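Local coordinates for DUF3845 domain-containing protein (Bacteroides thetaiotaomicron VPI-5482, PDB 3GF6) that is of unknown function, being a bacterial lipoprotein with an all-beta fold of two packed antiparallel sheets, probably related to the C1q/TNF jelly roll, at residues A[49-54]-A[87-92]; A[59-64]-A[205-210]; A[131-136]-A[141-146]; A[194-197]-A[202-205]. All blocks are in the same frame, centred on the assembly; numbering follows the deposited sequence. Where two conformers were deposited one is given.

Contact 1 (A[49-54]-A[87-92]); sequences PNDPTL and LGYKDG. With EDO (1,2-ethanediol), chain E.
A type I beta turn from Gly88 to Asp91 meets an Asx turn at Asp51 here, where two loops come together on the surface of the beta sandwich. Tyr89, the second residue of its turn, carries the contact. Tyr89 OH donates to Leu54 O at 2.6 Å, the donor tilted 30° from the carbonyl plane. Over one face of the ring lies the methyl of Thr53, CG2 standing 3.7 Å from the centroid of Tyr89 in a CH-pi contact displaced toward the rim. With CG anti to the backbone N (chi1 -172°), the tyrosine reaches across Thr53 at about a right angle.

The Asx turn is closed by the bond from Thr53 N to Asp51 OD1 at 3.0 Å, which comes from above the carboxylate plane; OD1 also accepts from Thr53 OG1 through its syn lone pair, and two donors thus hold the carboxylate. A phenylalanine in place of Tyr89 would probably keep the methyl-ring contact but leave the Leu54 carbonyl without its hydroxyl donor. The other carboxylate oxygen, Asp51 OD2, accepts a hydrogen bond from a water at 2.7 Å, and that water accepts from Tyr89 N at 2.9 Å.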
loop_
_atom_site.group_PDB
_atom_site.type_symbol
_atom_site.label_atom_id
_atom_site.label_comp_id
_atom_site.label_asym_id
_atom_site.label_seq_id
_atom_site.Cartn_x
_atom_site.Cartn_y
_atom_site.Cartn_z
ATOM N N PRO A 49 -5.484 -3.247 20.878
ATOM C CA PRO A 49 -5.795 -4.098 22.008
ATOM C C PRO A 49 -4.886 -3.765 23.188
ATOM O O PRO A 49 -3.773 -3.263 23.007
ATOM C CB PRO A 49 -5.538 -5.512 21.508
ATOM C CG PRO A 49 -5.150 -5.384 20.048
ATOM C CD PRO A 49 -4.745 -3.971 19.831
ATOM N N ASN A 50 -5.452 -3.943 24.360
ATOM C CA ASN A 50 -4.752 -3.856 25.635
ATOM C C ASN A 50 -4.346 -2.462 26.071
ATOM O O ASN A 50 -3.714 -2.334 27.126
ATOM C CB ASN A 50 -3.521 -4.798 25.622
ATOM C CG ASN A 50 -3.927 -6.270 25.550
ATOM O OD1 ASN A 50 -4.982 -6.644 26.062
ATOM N ND2 ASN A 50 -3.077 -7.106 24.978
ATOM N N ASP A 51 -4.726 -1.435 25.302
ATOM C CA ASP A 51 -4.374 -0.044 25.632
ATOM C C ASP A 51 -5.524 0.889 25.189
ATOM O O ASP A 51 -5.723 1.136 24.011
ATOM C CB ASP A 51 -3.074 0.345 24.943
ATOM C CG ASP A 51 -2.650 1.774 25.231
ATOM O OD1 ASP A 51 -3.339 2.453 26.006
ATOM O OD2 ASP A 51 -1.585 2.187 24.738
ATOM N N PRO A 52 -6.258 1.396 26.152
ATOM C CA PRO A 52 -7.386 2.256 25.839
ATOM C C PRO A 52 -7.083 3.753 25.719
ATOM O O PRO A 52 -8.020 4.542 25.687
ATOM C CB PRO A 52 -8.339 2.008 26.996
ATOM C CG PRO A 52 -7.790 0.970 27.800
ATOM C CD PRO A 52 -6.331 0.892 27.523
ATOM N N THR A 53 -5.808 4.120 25.586
ATOM C CA THR A 53 -5.385 5.513 25.474
ATOM C C THR A 53 -6.047 6.115 24.234
ATOM O O THR A 53 -6.072 5.494 23.160
ATOM C CB THR A 53 -3.856 5.581 25.335
ATOM O OG1 THR A 53 -3.236 4.938 26.464
ATOM C CG2 THR A 53 -3.339 7.036 25.191
ATOM N N LEU A 54 -6.571 7.318 24.409
ATOM C CA LEU A 54 -7.276 8.004 23.348
ATOM C C LEU A 54 -6.304 8.706 22.414
ATOM O O LEU A 54 -5.236 9.186 22.821
ATOM C CB LEU A 54 -8.203 9.074 23.942
ATOM C CG LEU A 54 -9.199 8.581 24.981
ATOM C CD1 LEU A 54 -10.050 9.730 25.490
ATOM C CD2 LEU A 54 -10.063 7.468 24.405
ATOM N N LEU A 87 2.320 -1.922 16.283
ATOM C CA LEU A 87 2.610 -2.687 17.510
ATOM C C LEU A 87 2.017 -2.049 18.774
ATOM O O LEU A 87 1.651 -2.754 19.734
ATOM C CB LEU A 87 4.101 -2.855 17.689
ATOM C CG LEU A 87 4.757 -3.944 16.844
ATOM C CD1 LEU A 87 6.301 -3.720 16.861
ATOM C CD2 LEU A 87 4.400 -5.305 17.361
ATOM N N GLY A 88 1.913 -0.729 18.790
ATOM C CA GLY A 88 1.184 -0.057 19.869
ATOM C C GLY A 88 1.000 1.428 19.664
ATOM O O GLY A 88 1.412 1.984 18.641
ATOM N N TYR A 89 0.402 2.074 20.663
ATOM C CA TYR A 89 0.112 3.464 20.581
ATOM C C TYR A 89 1.379 4.269 20.355
ATOM O O TYR A 89 1.364 5.259 19.604
ATOM C CB TYR A 89 -0.605 3.891 21.876
ATOM C CG TYR A 89 -1.145 5.290 21.887
ATOM C CD1 TYR A 89 -0.317 6.373 22.147
ATOM C CD2 TYR A 89 -2.517 5.536 21.724
ATOM C CE1 TYR A 89 -0.817 7.661 22.189
ATOM C CE2 TYR A 89 -3.024 6.820 21.772
ATOM C CZ TYR A 89 -2.180 7.884 22.012
ATOM O OH TYR A 89 -2.715 9.155 22.038
ATOM N N LYS A 90 2.480 3.818 20.957
ATOM C CA LYS A 90 3.752 4.547 20.806
ATOM C C LYS A 90 4.766 3.838 19.901
ATOM O O LYS A 90 5.938 4.249 19.855
ATOM C CB LYS A 90 4.333 4.815 22.192
ATOM C CG LYS A 90 3.494 5.845 22.950
ATOM C CD LYS A 90 4.161 6.452 24.179
ATOM C CE LYS A 90 4.930 7.745 23.865
ATOM N NZ LYS A 90 5.281 8.513 25.131
ATOM N N ASP A 91 4.308 2.826 19.156
ATOM C CA ASP A 91 5.188 2.048 18.280
ATOM C C ASP A 91 4.586 1.857 16.902
ATOM O O ASP A 91 3.668 1.045 16.730
ATOM C CB ASP A 91 5.508 0.691 18.907
ATOM C CG ASP A 91 6.638 -0.037 18.206
ATOM O OD1 ASP A 91 6.941 0.292 17.026
ATOM O OD2 ASP A 91 7.247 -0.944 18.864
ATOM N N GLY A 92 5.120 2.620 15.938
ATOM C CA GLY A 92 4.641 2.571 14.580
ATOM C C GLY A 92 5.197 1.411 13.768
ATOM O O GLY A 92 4.855 1.237 12.616
HETATM C C1 EDO E . -5.572 9.624 27.216
HETATM O O1 EDO E . -6.400 8.516 27.023
HETATM C C2 EDO E . -5.152 9.599 28.663
HETATM O O2 EDO E . -3.829 9.076 28.709
HETATM O O HOH W 1 -1.286 -3.299 21.115
HETATM O O HOH W 2 -0.289 0.542 23.017
#

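Contact 2 (A[59-64]-A[205-210]); sequences FMIDLK and VRLRID. With EDO (1,2-ethanediol), chain F.
This is a buried, purely apolar contact between facing sheets: strand 56-62, in one, lies across the core from strand 203-219, in the other, and no hydrogen bond joins them. The two segments run within 15° of each other, with Ile61 CA 9.1 Å from Leu207 CA. Phe59 and Val205 come from opposite directions. Phe59 CZ comes to 3.7 Å from Val205 CG2 and lies almost as near the other methyl, Val205 CG1. Phe59 holds CG between the backbone N and the carbonyl carbon (chi1 54°), and with CG there CZ meets both valine methyls. Further along, Ile61 and Leu207 slide past each other, CG2 of Ile61 meeting CD2 of Leu207 at 3.7 Å. The third pair touches more loosely, Leu63 CD2 to Ile209 CD1 at 4.3 Å.

Alternate residues meeting in this way build the core of a beta sandwich, consistent with the jelly-roll folds of the C1q/TNF clan. The residues in between turn to the outer faces. Arg208 NE, with its chain bent at chi3, makes a salt bridge to Asp210 OD1 at 2.8 Å in the guanidinium plane, while its NH2 pairs with Glu121. A leucine at Arg208 would probably leave Glu121 without this positive mate and Asp210 without the NE bond, though Lys119 would remain. Arg208 NH1 donates to O2 of a bound 1,2-ethanediol at 2.8 Å, and C1 of that molecule sits over one face of the Arg206 guanidinium.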
loop_
_atom_site.group_PDB
_atom_site.type_symbol
_atom_site.label_atom_id
_atom_site.label_comp_id
_atom_site.label_asym_id
_atom_site.label_seq_id
_atom_site.Cartn_x
_atom_site.Cartn_y
_atom_site.Cartn_z
ATOM N N PHE A 59 -1.960 2.324 11.470
ATOM C CA PHE A 59 -2.244 1.036 10.833
ATOM C C PHE A 59 -1.836 1.002 9.408
ATOM O O PHE A 59 -1.585 2.059 8.803
ATOM C CB PHE A 59 -3.721 0.614 10.988
ATOM C CG PHE A 59 -4.705 1.631 10.520
ATOM C CD1 PHE A 59 -5.068 1.742 9.178
ATOM C CD2 PHE A 59 -5.271 2.500 11.419
ATOM C CE1 PHE A 59 -5.981 2.758 8.781
ATOM C CE2 PHE A 59 -6.180 3.474 11.019
ATOM C CZ PHE A 59 -6.543 3.581 9.711
HETATM N N MSE A 60 -1.703 -0.218 8.873
HETATM C CA MSE A 60 -1.352 -0.361 7.500
HETATM C C MSE A 60 -2.337 -1.274 6.776
HETATM O O MSE A 60 -3.091 -2.026 7.398
HETATM C CB MSE A 60 0.106 -0.835 7.333
HETATM C CG MSE A 60 0.323 -2.156 7.857
HETATM SE SE MSE A 60 0.168 -3.549 6.483
HETATM C CE MSE A 60 0.956 -4.780 7.763
ATOM N N ILE A 61 -2.320 -1.136 5.452
ATOM C CA ILE A 61 -3.240 -1.872 4.592
ATOM C C ILE A 61 -2.407 -2.772 3.688
ATOM O O ILE A 61 -1.445 -2.337 3.006
ATOM C CB ILE A 61 -4.106 -0.940 3.711
ATOM C CG1 ILE A 61 -4.859 0.084 4.550
ATOM C CG2 ILE A 61 -5.070 -1.790 2.813
ATOM C CD1 ILE A 61 -5.769 -0.516 5.589
ATOM N N ASP A 62 -2.762 -4.057 3.673
ATOM C CA ASP A 62 -2.237 -4.989 2.659
ATOM C C ASP A 62 -3.136 -4.808 1.445
ATOM O O ASP A 62 -4.338 -5.083 1.510
ATOM C CB ASP A 62 -2.301 -6.458 3.113
ATOM C CG ASP A 62 -1.253 -6.804 4.183
ATOM O OD1 ASP A 62 -0.390 -5.986 4.539
ATOM O OD2 ASP A 62 -1.319 -7.921 4.710
ATOM N N LEU A 63 -2.563 -4.360 0.335
ATOM C CA LEU A 63 -3.349 -3.989 -0.849
ATOM C C LEU A 63 -3.536 -5.198 -1.757
ATOM O O LEU A 63 -2.568 -5.842 -2.178
ATOM C CB LEU A 63 -2.674 -2.873 -1.623
ATOM C CG LEU A 63 -2.719 -1.507 -0.910
ATOM C CD1 LEU A 63 -1.706 -0.614 -1.644
ATOM C CD2 LEU A 63 -4.101 -0.913 -0.910
ATOM N N LYS A 64 -4.794 -5.506 -2.045
ATOM C CA LYS A 64 -5.128 -6.699 -2.809
ATOM C C LYS A 64 -6.244 -6.389 -3.810
ATOM O O LYS A 64 -7.018 -5.463 -3.595
ATOM C CB LYS A 64 -5.590 -7.832 -1.869
ATOM C CG LYS A 64 -4.526 -8.253 -0.871
ATOM C CD LYS A 64 -4.976 -9.439 -0.003
ATOM C CE LYS A 64 -3.901 -9.678 1.045
ATOM N NZ LYS A 64 -4.185 -10.833 1.910
ATOM N N VAL A 205 -13.021 2.333 10.195
ATOM C CA VAL A 205 -12.284 2.785 9.024
ATOM C C VAL A 205 -12.790 2.072 7.757
ATOM O O VAL A 205 -12.948 0.819 7.732
ATOM C CB VAL A 205 -10.760 2.508 9.170
ATOM C CG1 VAL A 205 -9.988 2.922 7.911
ATOM C CG2 VAL A 205 -10.196 3.252 10.422
ATOM N N ARG A 206 -13.036 2.840 6.707
ATOM C CA ARG A 206 -13.450 2.259 5.426
ATOM C C ARG A 206 -12.444 2.573 4.347
ATOM O O ARG A 206 -11.890 3.673 4.315
ATOM C CB ARG A 206 -14.854 2.748 5.050
ATOM C CG ARG A 206 -15.937 1.986 5.797
ATOM C CD ARG A 206 -17.309 2.343 5.388
ATOM N NE ARG A 206 -17.573 3.742 5.620
ATOM C CZ ARG A 206 -18.586 4.421 5.090
ATOM N NH1 ARG A 206 -19.472 3.839 4.279
ATOM N NH2 ARG A 206 -18.702 5.713 5.370
ATOM N N LEU A 207 -12.147 1.583 3.502
ATOM C CA LEU A 207 -11.271 1.783 2.378
ATOM C C LEU A 207 -11.989 1.176 1.184
ATOM O O LEU A 207 -12.094 -0.065 1.090
ATOM C CB LEU A 207 -9.883 1.134 2.566
ATOM C CG LEU A 207 -8.870 1.351 1.418
ATOM C CD1 LEU A 207 -8.469 2.858 1.419
ATOM C CD2 LEU A 207 -7.646 0.467 1.511
ATOM N N ARG A 208 -12.459 2.036 0.284
ATOM C CA ARG A 208 -12.981 1.572 -1.027
ATOM C C ARG A 208 -11.858 1.367 -2.023
ATOM O O ARG A 208 -11.013 2.243 -2.212
ATOM C CB ARG A 208 -14.018 2.519 -1.590
ATOM C CG ARG A 208 -14.655 1.986 -2.882
ATOM C CD ARG A 208 -15.694 2.908 -3.452
ATOM N NE ARG A 208 -15.165 4.205 -3.840
ATOM C CZ ARG A 208 -15.337 5.354 -3.175
ATOM N NH1 ARG A 208 -16.021 5.406 -2.031
ATOM N NH2 ARG A 208 -14.806 6.470 -3.665
ATOM N N ILE A 209 -11.816 0.180 -2.640
ATOM C CA ILE A 209 -10.893 -0.100 -3.738
ATOM C C ILE A 209 -11.805 -0.185 -4.967
ATOM O O ILE A 209 -12.717 -1.052 -5.036
ATOM C CB ILE A 209 -10.128 -1.410 -3.550
ATOM C CG1 ILE A 209 -9.238 -1.325 -2.303
ATOM C CG2 ILE A 209 -9.351 -1.792 -4.844
ATOM C CD1 ILE A 209 -8.086 -0.238 -2.372
ATOM N N ASP A 210 -11.589 0.755 -5.889
ATOM C CA ASP A 210 -12.418 0.856 -7.091
ATOM C C ASP A 210 -12.021 -0.246 -8.058
ATOM O O ASP A 210 -10.865 -0.721 -8.098
ATOM C CB ASP A 210 -12.302 2.219 -7.771
ATOM C CG ASP A 210 -13.014 3.347 -7.001
ATOM O OD1 ASP A 210 -13.585 3.133 -5.939
ATOM O OD2 ASP A 210 -12.973 4.490 -7.470
HETATM C C1 EDO F . -18.373 4.997 1.162
HETATM O O1 EDO F . -18.079 6.034 0.207
HETATM C C2 EDO F . -17.474 3.799 0.886
HETATM O O2 EDO F . -17.468 3.477 -0.518
#

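Contact 3 (A[131-136]-A[141-146]); sequences IDYVYA and LFQPYP
Strand 129-139 turns a corner at Asp132, through a classic beta bulge in which Asp132 and Tyr133 both face Asn195, and beyond it Tyr133 and Tyr135 point to the loop 141-146, where Gln143 takes a left-handed backbone (phi 44°, psi 49°). The two tyrosines alternate with Val134 and Ala136, which pack instead against strand 112-123 of the other sheet, so the loop folds over the outer face of this half of the sandwich.

Across the contact, Tyr135 and Gln143 meet at about a right angle. The hydroxyl oxygen of Tyr135 lies 4.1 Å from CG of Gln143, and the flat end of the glutamine is turned 33° from the ring. Gln143 also comes near the Tyr133 hydroxyl. Besides these two, it rests against Tyr8, Tyr94 and Phe193.

The polar link runs through one water in the plane of the Tyr135 ring. It stands 2.7 Å from Tyr135 OH and donates to the carbonyl O of Pro144 at 2.8 Å. With no direct hydrogen bond between strand and loop, the water supplies a link that the side chains themselves do not make, and their own contact is a loose one.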
loop_
_atom_site.group_PDB
_atom_site.type_symbol
_atom_site.label_atom_id
_atom_site.label_comp_id
_atom_site.label_asym_id
_atom_site.label_seq_id
_atom_site.Cartn_x
_atom_site.Cartn_y
_atom_site.Cartn_z
ATOM N N ILE A 131 -7.075 12.296 9.222
ATOM C CA ILE A 131 -5.959 11.587 8.677
ATOM C C ILE A 131 -4.695 12.451 8.930
ATOM O O ILE A 131 -4.527 13.523 8.327
ATOM C CB ILE A 131 -6.144 11.322 7.163
ATOM C CG1 ILE A 131 -7.384 10.455 6.904
ATOM C CG2 ILE A 131 -4.857 10.696 6.562
ATOM C CD1 ILE A 131 -7.925 10.506 5.469
ATOM N N ASP A 132 -3.830 11.991 9.834
ATOM C CA ASP A 132 -2.517 12.606 10.108
ATOM C C ASP A 132 -1.580 12.427 8.920
ATOM O O ASP A 132 -0.994 13.370 8.428
ATOM C CB ASP A 132 -1.899 11.969 11.369
ATOM C CG ASP A 132 -0.514 12.512 11.704
ATOM O OD1 ASP A 132 -0.315 13.744 11.649
ATOM O OD2 ASP A 132 0.396 11.713 11.976
ATOM N N TYR A 133 -1.429 11.192 8.473
ATOM C CA TYR A 133 -0.710 10.922 7.230
ATOM C C TYR A 133 -1.273 9.687 6.557
ATOM O O TYR A 133 -1.896 8.837 7.211
ATOM C CB TYR A 133 0.801 10.806 7.476
ATOM C CG TYR A 133 1.288 9.502 8.121
ATOM C CD1 TYR A 133 1.430 8.334 7.371
ATOM C CD2 TYR A 133 1.687 9.473 9.442
ATOM C CE1 TYR A 133 1.843 7.150 7.977
ATOM C CE2 TYR A 133 2.166 8.310 10.040
ATOM C CZ TYR A 133 2.229 7.149 9.309
ATOM O OH TYR A 133 2.733 5.990 9.884
ATOM N N VAL A 134 -1.066 9.604 5.251
ATOM C CA VAL A 134 -1.426 8.435 4.454
ATOM C C VAL A 134 -0.519 8.396 3.234
ATOM O O VAL A 134 -0.351 9.410 2.548
ATOM C CB VAL A 134 -2.922 8.408 4.030
ATOM C CG1 VAL A 134 -3.398 9.738 3.382
ATOM C CG2 VAL A 134 -3.208 7.241 3.077
ATOM N N TYR A 135 0.052 7.243 2.957
ATOM C CA TYR A 135 0.811 7.061 1.733
ATOM C C TYR A 135 0.788 5.641 1.198
ATOM O O TYR A 135 0.657 4.696 1.976
ATOM C CB TYR A 135 2.244 7.509 1.904
ATOM C CG TYR A 135 3.159 6.731 2.823
ATOM C CD1 TYR A 135 3.137 6.920 4.202
ATOM C CD2 TYR A 135 4.092 5.863 2.312
ATOM C CE1 TYR A 135 4.064 6.268 5.020
ATOM C CE2 TYR A 135 4.994 5.186 3.127
ATOM C CZ TYR A 135 4.966 5.394 4.472
ATOM O OH TYR A 135 5.900 4.795 5.233
ATOM N N ALA A 136 0.924 5.521 -0.135
ATOM C CA ALA A 136 1.020 4.242 -0.855
ATOM C C ALA A 136 2.475 3.995 -1.206
ATOM O O ALA A 136 3.201 4.926 -1.592
ATOM C CB ALA A 136 0.117 4.210 -2.124
ATOM N N LEU A 141 11.532 -3.417 0.570
ATOM C CA LEU A 141 11.568 -3.503 2.037
ATOM C C LEU A 141 10.205 -3.087 2.584
ATOM O O LEU A 141 9.476 -2.363 1.902
ATOM C CB LEU A 141 12.634 -2.572 2.606
ATOM C CG LEU A 141 14.065 -2.897 2.152
ATOM C CD1 LEU A 141 15.016 -1.812 2.635
ATOM C CD2 LEU A 141 14.488 -4.305 2.664
ATOM N N PHE A 142 9.888 -3.536 3.794
ATOM C CA PHE A 142 8.677 -3.141 4.492
ATOM C C PHE A 142 8.930 -1.926 5.383
ATOM O O PHE A 142 9.780 -1.965 6.261
ATOM C CB PHE A 142 8.122 -4.328 5.325
ATOM C CG PHE A 142 6.797 -4.053 5.931
ATOM C CD1 PHE A 142 6.679 -3.351 7.110
ATOM C CD2 PHE A 142 5.619 -4.412 5.236
ATOM C CE1 PHE A 142 5.412 -3.033 7.634
ATOM C CE2 PHE A 142 4.351 -4.116 5.754
ATOM C CZ PHE A 142 4.254 -3.425 6.955
ATOM N N GLN A 143 8.162 -0.864 5.153
ATOM C CA GLN A 143 8.242 0.403 5.892
ATOM C C GLN A 143 9.682 0.923 6.139
ATOM O O GLN A 143 10.012 1.302 7.251
ATOM C CB GLN A 143 7.445 0.329 7.197
ATOM C CG GLN A 143 6.901 1.696 7.653
ATOM C CD GLN A 143 6.166 1.684 8.963
ATOM O OE1 GLN A 143 6.345 0.793 9.815
ATOM N NE2 GLN A 143 5.334 2.648 9.138
ATOM N N PRO A 144 10.537 0.970 5.083
ATOM C CA PRO A 144 11.843 1.597 5.301
ATOM C C PRO A 144 11.646 3.084 5.570
ATOM O O PRO A 144 10.810 3.717 4.928
ATOM C CB PRO A 144 12.557 1.397 3.958
ATOM C CG PRO A 144 11.420 1.374 2.938
ATOM C CD PRO A 144 10.320 0.610 3.664
ATOM N N TYR A 145 12.403 3.649 6.503
ATOM C CA TYR A 145 12.149 5.029 6.900
ATOM C C TYR A 145 13.431 5.806 7.131
ATOM O O TYR A 145 14.333 5.345 7.832
ATOM C CB TYR A 145 11.311 5.086 8.168
ATOM C CG TYR A 145 10.735 6.458 8.378
ATOM C CD1 TYR A 145 11.376 7.412 9.166
ATOM C CD2 TYR A 145 9.570 6.822 7.732
ATOM C CE1 TYR A 145 10.827 8.697 9.338
ATOM C CE2 TYR A 145 9.025 8.106 7.888
ATOM C CZ TYR A 145 9.663 9.031 8.691
ATOM O OH TYR A 145 9.113 10.282 8.840
ATOM N N PRO A 146 13.509 7.020 6.570
ATOM C CA PRO A 146 12.548 7.709 5.708
ATOM C C PRO A 146 12.628 7.147 4.285
ATOM O O PRO A 146 13.716 6.892 3.783
ATOM C CB PRO A 146 12.994 9.171 5.763
ATOM C CG PRO A 146 14.183 9.222 6.655
ATOM C CD PRO A 146 14.691 7.853 6.837
HETATM O O HOH W 3 8.104 3.381 4.565
#

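Contact 4 (A[194-197]-A[202-205]); sequences INLA and ENRV
Buried beside Leu196, Asn203 OD1 accepts a hydrogen bond from the backbone N of Ser125. The same serine gives its side-chain OG to the carbonyl of Arg204, so one residue serves two neighbouring acceptors: Asn203 OD1 and Arg204 O are only 3.2 Å apart and, both being acceptors, make no bond with each other.

The two segments form a beta-arch. Strand 187-198 belongs to one sheet of the sandwich and strand 203-219 to the other, and the short loop between them carries the chain across at this end of the core. No hydrogen bond joins the segments, and Leu196 CA and Asn203 CA are 9.2 Å apart, a separation bridged by side chains.

Leu196 does most of the bridging, since its side chain is the one that meets both residues of the facing strand. Trp129 and Val124 lie against both Leu196 and Asn203. The CD1 methyl of Leu196 passes OD1 of Asn203 at 4.4 Å, a loose touch; OD1 takes its hydrogen bond from Ser125 N instead. The closer meeting is with Val205, and it is wholly apolar. In Leu196 CG lies anti to the carbonyl carbon (chi1 -45°), and the chain then runs on extended to CD1 (chi2 175°), so that this branch leads across the core. There Leu196 CD1 meets Val205 CG2 tip to tip at 4.0 Å.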
loop_
_atom_site.group_PDB
_atom_site.type_symbol
_atom_site.label_atom_id
_atom_site.label_comp_id
_atom_site.label_asym_id
_atom_site.label_seq_id
_atom_site.Cartn_x
_atom_site.Cartn_y
_atom_site.Cartn_z
ATOM N N ILE A 194 -0.813 4.415 7.273
ATOM C CA ILE A 194 -1.756 5.431 7.742
ATOM C C ILE A 194 -1.562 5.737 9.220
ATOM O O ILE A 194 -1.231 4.852 10.012
ATOM C CB ILE A 194 -3.242 4.984 7.484
ATOM C CG1 ILE A 194 -3.511 4.885 6.000
ATOM C CG2 ILE A 194 -4.271 6.001 8.131
ATOM C CD1 ILE A 194 -4.694 3.934 5.673
ATOM N N ASN A 195 -1.791 6.989 9.620
ATOM C CA ASN A 195 -1.971 7.301 11.024
ATOM C C ASN A 195 -3.150 8.264 11.151
ATOM O O ASN A 195 -3.249 9.196 10.389
ATOM C CB ASN A 195 -0.746 7.958 11.664
ATOM C CG ASN A 195 -0.934 8.178 13.167
ATOM O OD1 ASN A 195 -1.320 7.247 13.888
ATOM N ND2 ASN A 195 -0.735 9.426 13.636
ATOM N N LEU A 196 -4.056 7.985 12.063
ATOM C CA LEU A 196 -5.132 8.948 12.382
ATOM C C LEU A 196 -4.901 9.576 13.744
ATOM O O LEU A 196 -4.455 8.921 14.677
ATOM C CB LEU A 196 -6.499 8.264 12.417
ATOM C CG LEU A 196 -6.841 7.287 11.291
ATOM C CD1 LEU A 196 -8.208 6.577 11.545
ATOM C CD2 LEU A 196 -6.828 7.975 9.930
ATOM N N ALA A 197 -5.227 10.863 13.844
ATOM C CA ALA A 197 -5.208 11.610 15.103
ATOM C C ALA A 197 -6.632 12.031 15.395
ATOM O O ALA A 197 -7.383 12.391 14.493
ATOM C CB ALA A 197 -4.244 12.831 14.989
ATOM N N GLU A 202 -11.255 4.412 19.326
ATOM C CA GLU A 202 -11.399 3.562 18.133
ATOM C C GLU A 202 -12.030 4.334 16.996
ATOM O O GLU A 202 -12.608 5.393 17.215
ATOM C CB GLU A 202 -12.262 2.337 18.457
ATOM C CG GLU A 202 -13.721 2.639 18.805
ATOM C CD GLU A 202 -13.933 3.083 20.250
ATOM O OE1 GLU A 202 -13.622 2.301 21.171
ATOM O OE2 GLU A 202 -14.411 4.212 20.462
ATOM N N ASN A 203 -11.937 3.779 15.790
ATOM C CA ASN A 203 -12.692 4.324 14.676
ATOM C C ASN A 203 -13.051 3.259 13.669
ATOM O O ASN A 203 -12.271 2.351 13.404
ATOM C CB ASN A 203 -11.945 5.422 13.940
ATOM C CG ASN A 203 -12.874 6.198 12.997
ATOM O OD1 ASN A 203 -12.622 6.248 11.779
ATOM N ND2 ASN A 203 -14.001 6.735 13.553
ATOM N N ARG A 204 -14.218 3.422 13.062
ATOM C CA ARG A 204 -14.622 2.535 12.000
ATOM C C ARG A 204 -13.994 3.058 10.734
ATOM O O ARG A 204 -14.388 4.103 10.238
ATOM C CB ARG A 204 -16.129 2.555 11.882
ATOM C CG ARG A 204 -16.669 1.667 10.794
ATOM C CD ARG A 204 -18.036 2.070 10.415
ATOM N NE ARG A 204 -18.546 1.253 9.325
ATOM C CZ ARG A 204 -19.777 1.389 8.838
ATOM N NH1 ARG A 204 -20.633 2.269 9.368
ATOM N NH2 ARG A 204 -20.168 0.630 7.837
ATOM N N VAL A 205 -13.021 2.333 10.195
ATOM C CA VAL A 205 -12.284 2.785 9.024
ATOM C C VAL A 205 -12.790 2.072 7.757
ATOM O O VAL A 205 -12.948 0.819 7.732
ATOM C CB VAL A 205 -10.760 2.508 9.170
ATOM C CG1 VAL A 205 -9.988 2.922 7.911
ATOM C CG2 VAL A 205 -10.196 3.252 10.422
#

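In the fold
Contacts 2 and 4 are neighbouring parts of one sandwich core, their centres about 12 Å apart. They share Val205 on strand 203-219, and their partner strands 56-62 and 187-198 pair in the opposite sheet. Contact 3 lies on that sheet too, since strand 129-139 pairs with strand 187-198 on the side away from 56-62; its centre is about 14 Å from that of contact 2. Contact 1 joins surface loops, its centre about 20 Å from that of contact 2, and the loops of contacts 1 and 3 come together. Along the chain, contacts 1 and 2 interlace, contact 3 is nested within contact 2, and contacts 2 and 4 end together on strand 203-219, so distant stretches of sequence are brought into one domain.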